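Long-range contacts in glycerol trinitrate reductase (Agrobacterium tumefaciens, PDB 5EPD), which probably reduces nitrate esters such as glycerol trinitrate with an FMN cofactor, as a TIM-barrel member of the Old Yellow Enzyme family: residues 86-91 against 149-154; 128-133 against 159-164. All coordinates share one frame; numbering follows the deposited sequence.

Interaction 1 (86-91 against 149-154); sequences QGYQDT and VKTFVN
The first torsions of Gln89 and Phe152 bring their side chains together: Gln89 chi1 of 59° sets CG between its own N and C, while Phe152 chi1 of 177° turns the ring away from the backbone N. The Gln89 chain, extended beyond CG, then lies over one face of the phenyl ring. Gln89 CG makes a CH-pi contact, 4.1 Å from the Phe152 ring centroid, and CD sits above the ring centre with the amide stacked 30° from the ring plane. Gln89 NE2 comes to 3.4 Å from Phe152 CZ. The amide oxygen OE1 accepts a hydrogen bond from Asn155 N, which ties the amide to the turn between strands 150-153 and 156-159. Between the backbones, Gln89 N donates a nearly linear bond to Phe152 O (3.0 Å). Thr151 OG1 donates a hydrogen bond to Gly87 O at 2.6 Å, tilted from the carbonyl plane, and the same hydroxyl lies obliquely to the Tyr88 ring, 3.1 Å from Tyr88 CD2. Farther along that ring, a water 2.8 Å from Tyr88 OH donates to Lys150 O; Tyr201 OH is a second partner of the phenol. Within the loop, Gln86 NE2 binds Tyr88 O at the start of the type II turn Tyr88-Thr91. The loop thus links barrel strand 73-80 and helix 97-112 to strand 150-153, whose other partner is the antiparallel strand 156-159.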
loop_
_atom_site.group_PDB
_atom_site.type_symbol
_atom_site.label_atom_id
_atom_site.label_comp_id
_atom_site.label_asym_id
_atom_site.label_seq_id
_atom_site.Cartn_x
_atom_site.Cartn_y
_atom_site.Cartn_z
ATOM N N GLN A 86 -8.785 -10.089 -3.624
ATOM C CA GLN A 86 -7.555 -10.465 -4.348
ATOM C C GLN A 86 -7.699 -10.161 -5.837
ATOM O O GLN A 86 -8.744 -10.472 -6.456
ATOM C CB GLN A 86 -7.214 -11.957 -4.170
ATOM C CG GLN A 86 -5.815 -12.351 -4.697
ATOM C CD GLN A 86 -5.508 -13.862 -4.648
ATOM O OE1 GLN A 86 -6.123 -14.621 -3.894
ATOM N NE2 GLN A 86 -4.538 -14.291 -5.455
ATOM N N GLY A 87 -6.651 -9.575 -6.419
ATOM C CA GLY A 87 -6.664 -9.172 -7.851
ATOM C C GLY A 87 -5.502 -9.634 -8.708
ATOM O O GLY A 87 -5.566 -9.596 -9.925
ATOM N N TYR A 88 -4.430 -10.044 -8.057
ATOM C CA TYR A 88 -3.247 -10.610 -8.729
ATOM C C TYR A 88 -2.918 -11.960 -8.090
ATOM O O TYR A 88 -3.129 -12.135 -6.869
ATOM C CB TYR A 88 -2.054 -9.670 -8.549
ATOM C CG TYR A 88 -2.323 -8.275 -9.018
ATOM C CD1 TYR A 88 -2.994 -7.377 -8.226
ATOM C CD2 TYR A 88 -1.890 -7.859 -10.264
ATOM C CE1 TYR A 88 -3.224 -6.080 -8.662
ATOM C CE2 TYR A 88 -2.099 -6.581 -10.710
ATOM C CZ TYR A 88 -2.769 -5.691 -9.907
ATOM O OH TYR A 88 -2.995 -4.412 -10.387
ATOM N N GLN A 89 -2.421 -12.903 -8.891
ATOM C CA GLN A 89 -2.060 -14.219 -8.351
ATOM C C GLN A 89 -0.966 -14.140 -7.274
ATOM O O GLN A 89 -0.052 -13.286 -7.334
ATOM C CB GLN A 89 -1.593 -15.152 -9.459
ATOM C CG GLN A 89 -0.378 -14.673 -10.263
ATOM C CD GLN A 89 0.068 -15.728 -11.282
ATOM O OE1 GLN A 89 -0.712 -16.181 -12.148
ATOM N NE2 GLN A 89 1.335 -16.139 -11.173
ATOM N N ASP A 90 -1.066 -15.017 -6.279
ATOM C CA ASP A 90 0.048 -15.226 -5.334
ATOM C C ASP A 90 0.439 -13.992 -4.549
ATOM O O ASP A 90 1.578 -13.855 -4.114
ATOM C CB ASP A 90 1.262 -15.804 -6.081
ATOM C CG ASP A 90 0.926 -17.091 -6.771
ATOM O OD1 ASP A 90 0.263 -17.920 -6.091
ATOM O OD2 ASP A 90 1.296 -17.277 -7.960
ATOM N N THR A 91 -0.519 -13.093 -4.363
ATOM C CA THR A 91 -0.362 -12.050 -3.399
ATOM C C THR A 91 -0.853 -12.637 -2.051
ATOM O O THR A 91 -1.750 -13.462 -2.008
ATOM C CB THR A 91 -1.125 -10.768 -3.820
ATOM O OG1 THR A 91 -2.529 -11.005 -3.786
ATOM C CG2 THR A 91 -0.756 -10.331 -5.225
ATOM N N VAL A 149 -7.473 -2.289 -17.750
ATOM C CA VAL A 149 -6.133 -2.734 -17.374
ATOM C C VAL A 149 -6.048 -4.254 -17.331
ATOM O O VAL A 149 -7.064 -4.953 -17.288
ATOM C CB VAL A 149 -5.653 -2.136 -16.024
ATOM C CG1 VAL A 149 -5.846 -0.614 -16.007
ATOM C CG2 VAL A 149 -6.321 -2.808 -14.819
ATOM N N LYS A 150 -4.822 -4.753 -17.390
ATOM C CA LYS A 150 -4.552 -6.189 -17.274
ATOM C C LYS A 150 -4.093 -6.511 -15.873
ATOM O O LYS A 150 -3.712 -5.623 -15.097
ATOM C CB LYS A 150 -3.463 -6.622 -18.251
ATOM C CG LYS A 150 -3.748 -6.297 -19.710
ATOM C CD LYS A 150 -2.576 -6.730 -20.573
ATOM C CE LYS A 150 -2.767 -6.318 -22.018
ATOM N NZ LYS A 150 -4.019 -6.903 -22.613
ATOM N N THR A 151 -4.148 -7.786 -15.537
ATOM C CA THR A 151 -3.627 -8.259 -14.264
ATOM C C THR A 151 -2.789 -9.493 -14.532
ATOM O O THR A 151 -2.737 -9.969 -15.671
ATOM C CB THR A 151 -4.741 -8.548 -13.248
ATOM O OG1 THR A 151 -4.153 -8.977 -12.023
ATOM C CG2 THR A 151 -5.705 -9.637 -13.760
ATOM N N PHE A 152 -2.112 -9.973 -13.489
ATOM C CA PHE A 152 -1.141 -11.051 -13.585
ATOM C C PHE A 152 -1.859 -12.210 -12.957
ATOM O O PHE A 152 -2.064 -12.230 -11.745
ATOM C CB PHE A 152 0.122 -10.672 -12.818
ATOM C CG PHE A 152 1.190 -11.742 -12.770
ATOM C CD1 PHE A 152 1.517 -12.509 -13.891
ATOM C CD2 PHE A 152 1.936 -11.945 -11.593
ATOM C CE1 PHE A 152 2.534 -13.480 -13.818
ATOM C CE2 PHE A 152 2.946 -12.914 -11.532
ATOM C CZ PHE A 152 3.243 -13.677 -12.643
ATOM N N VAL A 153 -2.303 -13.128 -13.813
ATOM C CA VAL A 153 -3.082 -14.319 -13.420
ATOM C C VAL A 153 -2.758 -15.437 -14.427
ATOM O O VAL A 153 -2.381 -15.151 -15.579
ATOM C CB VAL A 153 -4.601 -13.999 -13.342
ATOM C CG1 VAL A 153 -5.109 -13.481 -14.661
ATOM C CG2 VAL A 153 -5.412 -15.211 -12.935
ATOM N N ASN A 154 -2.847 -16.696 -13.993
ATOM C CA ASN A 154 -2.424 -17.847 -14.835
ATOM C C ASN A 154 -1.050 -17.612 -15.446
ATOM O O ASN A 154 -0.845 -17.903 -16.620
ATOM C CB ASN A 154 -3.419 -18.141 -15.984
ATOM C CG ASN A 154 -4.854 -18.283 -15.506
ATOM O OD1 ASN A 154 -5.752 -17.598 -16.009
ATOM N ND2 ASN A 154 -5.081 -19.162 -14.525
HETATM O O HOH W 1 -3.107 -3.465 -13.012
#

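Interaction 2 (128-133 against 159-164); sequences SHVNLQ and DVSEPR
The tight part of this contact gathers round Ser161 OG, where Val130 and His129 meet it. Ser161 OG accepts a hydrogen bond from Val130 N at 3.0 Å, lies 3.3 Å from His129 CA, and rests over one face of the His129 imidazole, offset toward the rim. A chi1 of -56° sets this hydroxyl anti to the serine's carbonyl carbon, on the side of the 128-133 loop. The backbone of the same serine also bonds: Ser161 N donates to Ser128 O at 3.1 Å, in the carbonyl plane, and the preceding Val160 brings its CB to 3.2 Å from Ser128 O. At the ring edge, His129 CD2 lies 3.4 Å from Asp159 O, near the ring plane. Both segments belong to the excursion between the third and fourth strands of the TIM barrel, 117-122 and 193-196, where 159-164 leads out of the hairpin 150-159. Residues 130-132 have helical backbone angles, and His129 ND1 accepts from Asn131 N, tying the ring to the start of this turn. The outer side is looser: Val130 CG1 stays 3.8 Å from Ser161 OG, and the exposed Asp159 points its CB away from the loop, its carboxylate forming a salt bridge with Lys150.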
loop_
_atom_site.group_PDB
_atom_site.type_symbol
_atom_site.label_atom_id
_atom_site.label_comp_id
_atom_site.label_asym_id
_atom_site.label_seq_id
_atom_site.Cartn_x
_atom_site.Cartn_y
_atom_site.Cartn_z
ATOM N N SER A 128 -9.468 -7.312 -10.768
ATOM C CA SER A 128 -9.298 -8.743 -10.500
ATOM C C SER A 128 -9.775 -9.564 -11.698
ATOM O O SER A 128 -10.115 -9.020 -12.758
ATOM C CB SER A 128 -10.070 -9.149 -9.236
ATOM O OG SER A 128 -9.748 -10.476 -8.839
ATOM N N HIS A 129 -9.790 -10.877 -11.531
ATOM C CA HIS A 129 -10.210 -11.777 -12.600
ATOM C C HIS A 129 -11.032 -12.879 -11.959
ATOM O O HIS A 129 -10.771 -13.271 -10.822
ATOM C CB HIS A 129 -8.982 -12.341 -13.312
ATOM C CG HIS A 129 -9.285 -13.041 -14.602
ATOM N ND1 HIS A 129 -9.631 -14.374 -14.666
ATOM C CD2 HIS A 129 -9.249 -12.607 -15.885
ATOM C CE1 HIS A 129 -9.818 -14.726 -15.926
ATOM N NE2 HIS A 129 -9.586 -13.673 -16.688
ATOM N N VAL A 130 -12.038 -13.357 -12.677
ATOM C CA VAL A 130 -12.911 -14.451 -12.191
ATOM C C VAL A 130 -12.128 -15.634 -11.636
ATOM O O VAL A 130 -12.473 -16.199 -10.599
ATOM C CB VAL A 130 -13.944 -14.909 -13.265
ATOM C CG1 VAL A 130 -15.025 -13.862 -13.432
ATOM C CG2 VAL A 130 -13.290 -15.179 -14.622
ATOM N N ASN A 131 -11.043 -15.970 -12.304
ATOM C CA ASN A 131 -10.148 -17.036 -11.847
ATOM C C ASN A 131 -9.606 -16.880 -10.410
ATOM O O ASN A 131 -9.245 -17.877 -9.777
ATOM C CB ASN A 131 -8.979 -17.235 -12.847
ATOM C CG ASN A 131 -9.437 -17.830 -14.177
ATOM O OD1 ASN A 131 -10.613 -18.125 -14.366
ATOM N ND2 ASN A 131 -8.511 -17.998 -15.106
ATOM N N LEU A 132 -9.525 -15.660 -9.888
ATOM C CA LEU A 132 -9.018 -15.487 -8.534
ATOM C C LEU A 132 -10.149 -15.404 -7.513
ATOM O O LEU A 132 -9.906 -15.567 -6.313
ATOM C CB LEU A 132 -8.107 -14.245 -8.443
ATOM C CG LEU A 132 -6.894 -14.216 -9.383
ATOM C CD1 LEU A 132 -6.320 -12.816 -9.523
ATOM C CD2 LEU A 132 -5.822 -15.166 -8.888
ATOM N N GLN A 133 -11.374 -15.153 -7.989
ATOM C CA GLN A 133 -12.508 -14.845 -7.110
ATOM C C GLN A 133 -13.172 -16.107 -6.577
ATOM O O GLN A 133 -13.115 -17.161 -7.233
ATOM C CB GLN A 133 -13.554 -14.029 -7.860
ATOM C CG GLN A 133 -13.142 -12.600 -8.190
ATOM C CD GLN A 133 -13.065 -11.727 -6.964
ATOM O OE1 GLN A 133 -13.910 -11.813 -6.072
ATOM N NE2 GLN A 133 -12.025 -10.895 -6.894
ATOM N N ASP A 159 -6.740 -9.217 -19.436
ATOM C CA ASP A 159 -7.645 -8.139 -19.047
ATOM C C ASP A 159 -8.432 -8.551 -17.794
ATOM O O ASP A 159 -8.794 -9.725 -17.610
ATOM C CB ASP A 159 -8.599 -7.789 -20.181
ATOM C CG ASP A 159 -7.879 -7.379 -21.438
ATOM O OD1 ASP A 159 -6.787 -6.794 -21.367
ATOM O OD2 ASP A 159 -8.403 -7.665 -22.521
ATOM N N VAL A 160 -8.653 -7.591 -16.917
ATOM C CA VAL A 160 -9.500 -7.819 -15.760
ATOM C C VAL A 160 -10.938 -8.073 -16.215
ATOM O O VAL A 160 -11.339 -7.676 -17.308
ATOM C CB VAL A 160 -9.432 -6.653 -14.742
ATOM C CG1 VAL A 160 -8.033 -6.597 -14.115
ATOM C CG2 VAL A 160 -9.811 -5.298 -15.373
ATOM N N SER A 161 -11.701 -8.759 -15.372
ATOM C CA SER A 161 -13.046 -9.159 -15.699
ATOM C C SER A 161 -14.024 -8.024 -15.457
ATOM O O SER A 161 -13.733 -7.077 -14.706
ATOM C CB SER A 161 -13.441 -10.336 -14.823
ATOM O OG SER A 161 -12.518 -11.406 -14.958
ATOM N N GLU A 162 -15.196 -8.156 -16.089
ATOM C CA GLU A 162 -16.373 -7.324 -15.815
ATOM C C GLU A 162 -16.770 -7.472 -14.339
ATOM O O GLU A 162 -16.925 -8.585 -13.853
ATOM C CB GLU A 162 -17.548 -7.789 -16.684
ATOM C CG GLU A 162 -17.319 -7.646 -18.189
ATOM C CD GLU A 162 -17.434 -6.211 -18.676
ATOM O OE1 GLU A 162 -17.957 -5.369 -17.899
ATOM O OE2 GLU A 162 -16.999 -5.943 -19.834
ATOM N N PRO A 163 -16.907 -6.352 -13.613
ATOM C CA PRO A 163 -17.285 -6.476 -12.219
ATOM C C PRO A 163 -18.788 -6.351 -11.993
ATOM O O PRO A 163 -19.490 -5.828 -12.843
ATOM C CB PRO A 163 -16.591 -5.271 -11.587
ATOM C CG PRO A 163 -16.619 -4.220 -12.660
ATOM C CD PRO A 163 -16.475 -4.975 -13.954
ATOM N N ARG A 164 -19.231 -6.769 -10.816
ATOM C CA ARG A 164 -20.605 -6.625 -10.327
ATOM C C ARG A 164 -20.684 -5.438 -9.359
ATOM O O ARG A 164 -19.844 -5.312 -8.448
ATOM C CB ARG A 164 -20.977 -7.940 -9.616
ATOM C CG ARG A 164 -22.236 -7.978 -8.751
ATOM C CD ARG A 164 -22.423 -9.364 -8.108
ATOM N NE ARG A 164 -21.652 -9.526 -6.873
ATOM C CZ ARG A 164 -21.934 -8.925 -5.706
ATOM N NH1 ARG A 164 -22.971 -8.090 -5.565
ATOM N NH2 ARG A 164 -21.164 -9.135 -4.664
#

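In the fold
Interactions 1 and 2 lie on the same side of the chain's centre, about 9 Å apart between their centres, and both use the hairpin 150-159: interaction 1 its first strand, interaction 2 the end of its second and the residues beyond. Their segments alternate along the chain, and the loops after barrel strands 73-80 and 117-122 both pack on the hairpin and its exit. Ser128 OG to Gln86 O and Asn131 ND2 to Asn154 OD1 are probable hydrogen bonds joining the two directly. Both contacts are partly buried, but interaction 1 lies deeper, its centre about 16 Å from the chain's centre against about 21 Å, and adds amide-ring stacking and a water bridge, whereas interaction 2 relies mainly on backbone groups and one serine hydroxyl.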